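PDB 6GSZ: alpha-L-rhamnosidase from Aspergillus terreus, which probably hydrolyses terminal non-reducing alpha-L-rhamnose residues in alpha-L-rhamnosides. Local coordinates for residues 332-343 with 415-423. Sequence-based numbering, arbitrary orientation.
With ACT (acetate ion), chain B.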
# COMPACT_ATOMS: atom_id res chain seq x y z
N PHE A 332 12.13 -18.26 -9.35
CA PHE A 332 12.71 -16.93 -9.08
C PHE A 332 13.22 -16.77 -7.64
O PHE A 332 13.76 -15.71 -7.31
CB PHE A 332 11.70 -15.86 -9.46
CG PHE A 332 11.66 -15.76 -10.96
CD1 PHE A 332 12.62 -15.06 -11.65
CD2 PHE A 332 10.70 -16.46 -11.66
CE1 PHE A 332 12.60 -15.03 -13.04
CE2 PHE A 332 10.67 -16.45 -13.05
CZ PHE A 332 11.62 -15.72 -13.72
N GLY A 333 13.04 -17.79 -6.78
CA GLY A 333 13.59 -17.76 -5.41
C GLY A 333 12.81 -16.91 -4.42
O GLY A 333 13.13 -16.89 -3.22
N GLN A 334 11.78 -16.24 -4.89
CA GLN A 334 10.99 -15.27 -4.14
C GLN A 334 9.59 -15.30 -4.73
O GLN A 334 9.48 -15.29 -5.95
CB GLN A 334 11.60 -13.88 -4.25
CG GLN A 334 10.73 -12.78 -3.64
CD GLN A 334 10.55 -12.89 -2.14
OE1 GLN A 334 11.55 -13.03 -1.39
NE2 GLN A 334 9.29 -12.82 -1.68
N ASN A 335 8.58 -15.32 -3.87
CA ASN A 335 7.20 -15.14 -4.27
C ASN A 335 6.98 -13.64 -4.44
O ASN A 335 6.95 -12.89 -3.45
CB ASN A 335 6.26 -15.75 -3.23
CG ASN A 335 4.81 -15.79 -3.65
OD1 ASN A 335 4.51 -15.76 -4.85
ND2 ASN A 335 3.90 -15.93 -2.70
N LEU A 336 6.91 -13.20 -5.69
CA LEU A 336 6.88 -11.81 -6.06
C LEU A 336 5.61 -11.49 -6.84
O LEU A 336 4.84 -12.37 -7.21
CB LEU A 336 8.15 -11.42 -6.81
CG LEU A 336 8.53 -12.25 -8.03
CD1 LEU A 336 7.80 -11.74 -9.22
CD2 LEU A 336 10.02 -12.19 -8.29
N VAL A 337 5.42 -10.20 -7.07
CA VAL A 337 4.24 -9.68 -7.74
C VAL A 337 4.68 -8.76 -8.87
O VAL A 337 5.47 -7.86 -8.67
CB VAL A 337 3.29 -8.95 -6.77
CG1 VAL A 337 2.11 -8.35 -7.51
CG2 VAL A 337 2.80 -9.92 -5.72
N GLY A 338 4.20 -9.08 -10.08
CA GLY A 338 4.51 -8.37 -11.30
C GLY A 338 4.36 -9.32 -12.49
O GLY A 338 3.30 -9.85 -12.68
N TRP A 339 5.43 -9.48 -13.26
CA TRP A 339 5.32 -10.24 -14.51
C TRP A 339 6.73 -10.56 -15.01
O TRP A 339 7.72 -10.17 -14.40
CB TRP A 339 4.51 -9.48 -15.54
CG TRP A 339 4.94 -8.08 -15.83
CD1 TRP A 339 6.06 -7.64 -16.46
CD2 TRP A 339 4.22 -6.90 -15.44
NE1 TRP A 339 6.09 -6.28 -16.54
CE2 TRP A 339 4.96 -5.80 -15.91
CE3 TRP A 339 3.03 -6.68 -14.75
CZ2 TRP A 339 4.50 -4.51 -15.80
CZ3 TRP A 339 2.58 -5.38 -14.62
CH2 TRP A 339 3.30 -4.33 -15.15
N LEU A 340 6.79 -11.26 -16.14
CA LEU A 340 8.08 -11.57 -16.78
C LEU A 340 8.45 -10.56 -17.86
O LEU A 340 7.59 -9.94 -18.45
CB LEU A 340 8.01 -12.94 -17.45
CG LEU A 340 7.73 -14.11 -16.52
CD1 LEU A 340 7.62 -15.39 -17.32
CD2 LEU A 340 8.82 -14.21 -15.43
N ARG A 341 9.75 -10.43 -18.09
CA ARG A 341 10.32 -9.80 -19.28
C ARG A 341 11.14 -10.87 -19.99
O ARG A 341 11.97 -11.54 -19.37
CB ARG A 341 11.25 -8.63 -18.92
CG ARG A 341 11.90 -7.97 -20.15
CD ARG A 341 12.91 -6.90 -19.82
NE ARG A 341 14.15 -7.49 -19.34
CZ ARG A 341 15.11 -6.84 -18.65
NH1 ARG A 341 16.21 -7.47 -18.28
NH2 ARG A 341 14.94 -5.56 -18.32
N ILE A 342 10.87 -11.06 -21.29
CA ILE A 342 11.54 -12.09 -22.08
C ILE A 342 12.30 -11.40 -23.21
O ILE A 342 11.90 -10.32 -23.66
CB ILE A 342 10.56 -13.16 -22.61
CG1 ILE A 342 9.59 -12.62 -23.67
CG2 ILE A 342 9.87 -13.85 -21.44
CD1 ILE A 342 8.59 -13.63 -24.20
N ARG A 343 13.41 -12.04 -23.60
CA ARG A 343 14.18 -11.66 -24.75
C ARG A 343 14.48 -12.94 -25.51
O ARG A 343 15.23 -13.79 -25.02
CB ARG A 343 15.46 -10.94 -24.31
CG ARG A 343 15.19 -9.60 -23.64
CD ARG A 343 16.31 -8.98 -22.84
NE ARG A 343 15.99 -7.63 -22.38
CZ ARG A 343 16.86 -6.83 -21.76
NH1 ARG A 343 18.03 -7.31 -21.36
NH2 ARG A 343 16.58 -5.55 -21.57
N ASN A 415 19.69 -14.54 -19.15
CA ASN A 415 19.81 -13.57 -20.25
C ASN A 415 18.54 -13.50 -21.11
O ASN A 415 18.40 -12.58 -21.92
CB ASN A 415 21.00 -13.90 -21.15
CG ASN A 415 22.32 -13.74 -20.44
OD1 ASN A 415 23.18 -14.61 -20.51
ND2 ASN A 415 22.50 -12.64 -19.73
N SER A 416 17.63 -14.45 -20.99
CA SER A 416 16.42 -14.45 -21.83
C SER A 416 15.12 -14.28 -21.02
O SER A 416 14.10 -14.03 -21.60
CB SER A 416 16.36 -15.69 -22.66
OG SER A 416 16.37 -16.85 -21.85
N VAL A 417 15.18 -14.42 -19.68
CA VAL A 417 13.99 -14.23 -18.85
C VAL A 417 14.41 -13.63 -17.51
O VAL A 417 15.39 -14.04 -16.91
CB VAL A 417 13.14 -15.52 -18.68
CG1 VAL A 417 13.87 -16.61 -17.92
CG2 VAL A 417 11.78 -15.25 -18.03
N THR A 418 13.60 -12.67 -17.05
CA THR A 418 13.75 -12.10 -15.73
C THR A 418 12.35 -11.74 -15.21
O THR A 418 11.40 -11.61 -15.98
CB THR A 418 14.71 -10.91 -15.79
OG1 THR A 418 15.28 -10.75 -14.49
CG2 THR A 418 14.05 -9.64 -16.27
N ALA A 419 12.23 -11.57 -13.89
CA ALA A 419 10.98 -11.14 -13.28
C ALA A 419 11.07 -9.64 -13.03
O ALA A 419 12.11 -9.11 -12.66
CB ALA A 419 10.66 -11.88 -12.01
N ILE A 420 9.91 -8.99 -13.20
CA ILE A 420 9.76 -7.58 -12.95
C ILE A 420 8.82 -7.46 -11.76
O ILE A 420 7.72 -7.93 -11.79
CB ILE A 420 9.18 -6.87 -14.18
CG1 ILE A 420 9.96 -7.19 -15.47
CG2 ILE A 420 9.07 -5.36 -13.94
CD1 ILE A 420 11.41 -6.80 -15.47
N VAL A 421 9.32 -6.78 -10.72
CA VAL A 421 8.62 -6.53 -9.47
C VAL A 421 7.85 -5.21 -9.60
O VAL A 421 8.47 -4.20 -9.90
CB VAL A 421 9.57 -6.50 -8.27
CG1 VAL A 421 8.76 -6.26 -6.98
CG2 VAL A 421 10.40 -7.79 -8.19
N VAL A 422 6.51 -5.29 -9.45
CA VAL A 422 5.63 -4.17 -9.76
C VAL A 422 4.78 -3.88 -8.51
O VAL A 422 4.15 -4.78 -7.99
CB VAL A 422 4.76 -4.52 -10.98
CG1 VAL A 422 3.76 -3.42 -11.30
CG2 VAL A 422 5.58 -4.87 -12.22
N HIS A 423 4.73 -2.60 -8.11
CA HIS A 423 3.86 -2.17 -7.03
C HIS A 423 3.83 -0.65 -6.97
O HIS A 423 4.61 0.04 -7.67
CB HIS A 423 4.26 -2.75 -5.65
CG HIS A 423 5.65 -2.46 -5.17
ND1 HIS A 423 5.98 -1.26 -4.56
CD2 HIS A 423 6.77 -3.22 -5.20
CE1 HIS A 423 7.28 -1.31 -4.21
NE2 HIS A 423 7.80 -2.51 -4.55
C ACT B . 11.60 -3.65 -4.44
O ACT B . 10.40 -3.32 -4.17
OXT ACT B . 12.00 -4.82 -4.78
CH3 ACT B . 12.65 -2.56 -4.32
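V422 lays its CG2 methyl over one face of the W339 indole, 3.6 Å from the centroid of the six-membered ring and close to the ring normal. This is a CH-pi contact. The W339 ring reaches V422 because its CG sits between the backbone N and the carbonyl carbon (chi1 53°). I420 approaches the five-membered part of the same indole obliquely, with CB 3.9 Å from W339 NE1. The NE1 hydrogen itself is given to E390. A second CH-pi contact lies on the other side of the sheet. There A419 CB sits over one face of the F332 ring, 4.0 Å from its centroid, while V417 CG2 stands at the ring edge. L336 CD2 also touches A419 CB. The third flat group is the R341 guanidinium. In one of the two T418 conformers, T418 CG2 lies over one of its faces, 3.7 Å from R341 NE. On the opposite face, in one of the two R343 conformers, R343 NH2 lies over the centre. R343 NE has a salt bridge to E388. The fourth is the H423 ring, with an acetate at its edge, probably from the crystallisation liquor. H423 NE2 donates a straight hydrogen bond of 2.7 Å to the acetate O.

Strands 339-343 and 417-423 are antiparallel neighbours in the middle of a four-stranded sheet, flanked by strands 309-315 and 387-389. The pairing joins two central strands of one sheet in this concanavalin-like domain, a beta-sandwich fold. W339 pairs with I420 and R341 with T418 as hydrogen-bonded pairs. The I420 N to W339 O bond is 2.8 Å. R343 N to S416 O extends the pairing at one end.

At the other end the chain turns at G338, and strand 335-337 leaves to pair with strand 396-398. V422 N still bonds V337 O at 2.9 Å. G338 CA lies 3.3 Å from I420 O in a CA-H...O contact.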